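Local coordinates for viral structural protein 4 (Bombyx mori cytoplasmic polyhedrosis virus, PDB 6TZ0), which binds GTP through a P-loop-like nucleotide site and probably assists the viral RNA-dependent RNA polymerase during transcription inside the capsid, at residues 250-262 with 268-280. Sequence-based numbering, arbitrary orientation.
Sequences FIRYEGCLITWTG and TMMVNLSKRDLGL
Cys256 and Val271 bond to each other through both backbone groups, Cys256 N to Val271 O at 2.9 Å and Val271 N to Cys256 O at 3.0 Å. Two residues along, Ile258 and Met269 repeat the exchange, with Met269 N to Ile258 O at 2.8 Å. Between these pairs lies the non-hydrogen-bonded pair Leu257 and Met270, with Thr259 and Thr268 beyond. This is an antiparallel beta hairpin, the central two strands of a four-stranded sheet: strand 313-319 flanks 255-261, and strand 297-299 flanks 266-271. Ile258 CD1 touches Val271 CG2 and, tip to tip, Leu278 CD2, each at 3.9 Å, so the chain returning after the strand packs over this face; Cys256 SG lies against it, 3.8 Å from Lys275 CB. Met269 CB lies at the Trp260 indole edge, 3.7 Å from Trp260 NE1; with Met269 CG anti to the backbone N (chi1 -177°) and the chain extended to SD, Met269 SD makes an oblique Met-aromatic contact. Ile258 CG2 sits over the rim of one indole face, and Leu293 of helix 290-296 touches Trp260 and Met269. On the opposite face, beside Leu257 and Met270, Thr259 CG2 and Thr268 CG2 meet at 3.8 Å, while Thr268 OG1 hydrogen-bonds with Thr300 OG1.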
# COMPACT_ATOMS: atom_id res chain seq x y z
N PHE B 250 -18.49 -32.21 46.69
CA PHE B 250 -17.07 -32.38 46.41
C PHE B 250 -16.76 -31.68 45.10
O PHE B 250 -17.49 -31.82 44.12
CB PHE B 250 -16.64 -33.85 46.29
CG PHE B 250 -16.69 -34.66 47.58
CD1 PHE B 250 -17.24 -34.17 48.75
CD2 PHE B 250 -16.09 -35.90 47.61
CE1 PHE B 250 -17.25 -34.92 49.90
CE2 PHE B 250 -16.09 -36.66 48.77
CZ PHE B 250 -16.67 -36.16 49.91
N ILE B 251 -15.66 -30.94 45.06
CA ILE B 251 -15.25 -30.32 43.81
C ILE B 251 -14.53 -31.36 42.97
O ILE B 251 -13.88 -32.28 43.49
CB ILE B 251 -14.39 -29.06 44.05
CG1 ILE B 251 -13.03 -29.39 44.65
CG2 ILE B 251 -15.06 -28.14 45.04
CD1 ILE B 251 -12.16 -28.17 44.73
N ARG B 252 -14.68 -31.26 41.65
CA ARG B 252 -14.25 -32.31 40.74
C ARG B 252 -13.27 -31.74 39.73
O ARG B 252 -13.60 -30.82 38.98
CB ARG B 252 -15.44 -32.94 40.02
CG ARG B 252 -16.35 -33.73 40.94
CD ARG B 252 -17.39 -34.50 40.16
NE ARG B 252 -18.27 -33.61 39.42
CZ ARG B 252 -19.38 -33.06 39.92
NH1 ARG B 252 -19.73 -33.31 41.17
NH2 ARG B 252 -20.12 -32.27 39.16
N TYR B 253 -12.06 -32.29 39.72
CA TYR B 253 -11.05 -31.94 38.75
C TYR B 253 -10.71 -33.16 37.91
O TYR B 253 -10.78 -34.30 38.38
CB TYR B 253 -9.79 -31.43 39.41
CG TYR B 253 -9.95 -30.14 40.15
CD1 TYR B 253 -10.26 -28.96 39.49
CD2 TYR B 253 -9.68 -30.07 41.51
CE1 TYR B 253 -10.38 -27.77 40.17
CE2 TYR B 253 -9.78 -28.89 42.19
CZ TYR B 253 -10.14 -27.74 41.52
OH TYR B 253 -10.24 -26.56 42.21
N GLU B 254 -10.31 -32.91 36.67
CA GLU B 254 -10.14 -33.99 35.72
C GLU B 254 -8.70 -34.24 35.31
O GLU B 254 -8.42 -35.28 34.71
CB GLU B 254 -10.98 -33.73 34.46
CG GLU B 254 -12.46 -33.58 34.72
CD GLU B 254 -13.11 -34.86 35.21
OE1 GLU B 254 -12.66 -35.95 34.81
OE2 GLU B 254 -14.07 -34.77 36.00
N GLY B 255 -7.78 -33.33 35.61
CA GLY B 255 -6.39 -33.48 35.27
C GLY B 255 -5.52 -33.81 36.47
O GLY B 255 -6.01 -34.24 37.52
N CYS B 256 -4.22 -33.61 36.31
CA CYS B 256 -3.26 -33.86 37.36
C CYS B 256 -2.24 -32.74 37.42
O CYS B 256 -2.01 -32.03 36.44
CB CYS B 256 -2.52 -35.20 37.17
SG CYS B 256 -3.53 -36.64 37.44
N LEU B 257 -1.64 -32.58 38.59
CA LEU B 257 -0.49 -31.72 38.76
C LEU B 257 0.58 -32.53 39.48
O LEU B 257 0.33 -33.06 40.57
CB LEU B 257 -0.85 -30.45 39.53
CG LEU B 257 0.21 -29.36 39.62
CD1 LEU B 257 -0.44 -28.03 39.45
CD2 LEU B 257 0.86 -29.39 40.99
N ILE B 258 1.75 -32.63 38.87
CA ILE B 258 2.84 -33.44 39.37
C ILE B 258 3.99 -32.52 39.74
O ILE B 258 4.28 -31.57 39.01
CB ILE B 258 3.28 -34.47 38.31
CG1 ILE B 258 2.08 -35.25 37.81
CG2 ILE B 258 4.27 -35.44 38.88
CD1 ILE B 258 2.36 -36.05 36.58
N THR B 259 4.63 -32.78 40.88
CA THR B 259 5.89 -32.12 41.23
C THR B 259 7.01 -33.14 41.17
O THR B 259 6.89 -34.24 41.72
CB THR B 259 5.83 -31.47 42.61
OG1 THR B 259 5.58 -32.46 43.60
CG2 THR B 259 4.74 -30.42 42.66
N TRP B 260 8.09 -32.78 40.49
CA TRP B 260 9.18 -33.69 40.18
C TRP B 260 10.43 -33.26 40.93
O TRP B 260 10.45 -32.26 41.64
CB TRP B 260 9.45 -33.68 38.68
CG TRP B 260 8.35 -34.18 37.83
CD1 TRP B 260 7.33 -33.45 37.30
CD2 TRP B 260 8.18 -35.51 37.35
NE1 TRP B 260 6.52 -34.25 36.55
CE2 TRP B 260 7.02 -35.52 36.56
CE3 TRP B 260 8.89 -36.70 37.52
CZ2 TRP B 260 6.56 -36.67 35.94
CZ3 TRP B 260 8.43 -37.84 36.90
CH2 TRP B 260 7.27 -37.82 36.13
N THR B 261 11.50 -34.03 40.74
CA THR B 261 12.82 -33.64 41.21
C THR B 261 13.61 -33.13 40.01
O THR B 261 13.61 -33.76 38.96
CB THR B 261 13.54 -34.81 41.87
OG1 THR B 261 13.76 -35.84 40.90
CG2 THR B 261 12.71 -35.36 42.99
N GLY B 262 14.25 -31.98 40.17
CA GLY B 262 14.96 -31.37 39.07
C GLY B 262 16.45 -31.32 39.29
O GLY B 262 16.96 -31.62 40.37
N THR B 268 7.14 -28.40 38.36
CA THR B 268 5.70 -28.69 38.37
C THR B 268 5.17 -28.87 36.95
O THR B 268 5.47 -28.08 36.05
CB THR B 268 4.92 -27.58 39.06
OG1 THR B 268 5.09 -26.35 38.35
CG2 THR B 268 5.41 -27.39 40.48
N MET B 269 4.35 -29.91 36.77
CA MET B 269 3.83 -30.30 35.46
C MET B 269 2.33 -30.49 35.52
O MET B 269 1.83 -31.28 36.32
CB MET B 269 4.48 -31.60 35.00
CG MET B 269 4.06 -32.05 33.61
SD MET B 269 4.75 -33.65 33.19
CE MET B 269 6.46 -33.21 32.90
N MET B 270 1.61 -29.78 34.65
CA MET B 270 0.17 -29.95 34.50
C MET B 270 -0.11 -30.95 33.39
O MET B 270 0.46 -30.84 32.30
CB MET B 270 -0.51 -28.61 34.18
CG MET B 270 -0.42 -27.61 35.30
SD MET B 270 -1.08 -25.99 34.85
CE MET B 270 -2.82 -26.33 34.86
N VAL B 271 -0.96 -31.93 33.67
CA VAL B 271 -1.24 -33.03 32.75
C VAL B 271 -2.75 -33.13 32.56
O VAL B 271 -3.52 -33.02 33.52
CB VAL B 271 -0.67 -34.37 33.29
CG1 VAL B 271 -1.01 -35.54 32.39
CG2 VAL B 271 0.82 -34.29 33.43
N ASN B 272 -3.18 -33.34 31.31
CA ASN B 272 -4.59 -33.48 30.96
C ASN B 272 -5.09 -34.91 31.04
O ASN B 272 -5.97 -35.29 30.26
CB ASN B 272 -4.87 -32.92 29.57
CG ASN B 272 -4.78 -31.44 29.51
OD1 ASN B 272 -3.90 -30.88 28.87
ND2 ASN B 272 -5.70 -30.78 30.17
N LEU B 273 -4.54 -35.72 31.92
CA LEU B 273 -5.07 -37.04 32.18
C LEU B 273 -5.42 -37.16 33.65
O LEU B 273 -4.90 -36.43 34.49
CB LEU B 273 -4.08 -38.14 31.80
CG LEU B 273 -3.73 -38.28 30.32
CD1 LEU B 273 -2.70 -39.36 30.16
CD2 LEU B 273 -4.96 -38.57 29.50
N SER B 274 -6.33 -38.08 33.95
CA SER B 274 -6.68 -38.39 35.32
C SER B 274 -5.57 -39.20 35.98
O SER B 274 -4.68 -39.74 35.32
CB SER B 274 -8.00 -39.16 35.37
OG SER B 274 -8.29 -39.56 36.70
N LYS B 275 -5.63 -39.28 37.31
CA LYS B 275 -4.64 -40.04 38.06
C LYS B 275 -4.84 -41.54 37.89
O LYS B 275 -3.88 -42.30 38.06
CB LYS B 275 -4.71 -39.62 39.53
CG LYS B 275 -3.57 -40.08 40.40
CD LYS B 275 -3.71 -39.49 41.80
CE LYS B 275 -2.59 -39.97 42.70
NZ LYS B 275 -2.72 -39.43 44.08
N ARG B 276 -6.04 -41.97 37.53
CA ARG B 276 -6.28 -43.38 37.22
C ARG B 276 -5.72 -43.74 35.85
O ARG B 276 -5.09 -44.79 35.69
CB ARG B 276 -7.77 -43.67 37.28
CG ARG B 276 -8.15 -45.11 37.05
CD ARG B 276 -9.65 -45.30 37.17
NE ARG B 276 -10.11 -45.01 38.52
CZ ARG B 276 -10.11 -45.90 39.52
NH1 ARG B 276 -9.67 -47.13 39.31
NH2 ARG B 276 -10.54 -45.54 40.72
N ASP B 277 -5.96 -42.90 34.84
CA ASP B 277 -5.49 -43.17 33.49
C ASP B 277 -3.97 -43.08 33.41
O ASP B 277 -3.31 -43.99 32.90
CB ASP B 277 -6.13 -42.20 32.50
CG ASP B 277 -7.60 -42.44 32.33
OD1 ASP B 277 -8.04 -43.59 32.50
OD2 ASP B 277 -8.33 -41.47 32.03
N LEU B 278 -3.41 -41.99 33.91
CA LEU B 278 -1.97 -41.83 34.03
C LEU B 278 -1.51 -42.67 35.22
O LEU B 278 -1.57 -42.22 36.36
CB LEU B 278 -1.62 -40.36 34.22
CG LEU B 278 -0.15 -39.98 34.26
CD1 LEU B 278 0.50 -40.21 32.91
CD2 LEU B 278 -0.01 -38.55 34.70
N GLY B 279 -1.04 -43.88 34.95
CA GLY B 279 -0.74 -44.80 36.03
C GLY B 279 0.58 -44.52 36.72
O GLY B 279 1.55 -45.26 36.53
N LEU B 280 0.62 -43.47 37.53
CA LEU B 280 1.84 -43.04 38.20
C LEU B 280 1.58 -42.82 39.68
O LEU B 280 0.52 -42.34 40.07
CB LEU B 280 2.39 -41.75 37.59
CG LEU B 280 2.92 -41.80 36.16
CD1 LEU B 280 3.28 -40.41 35.69
CD2 LEU B 280 4.13 -42.71 36.08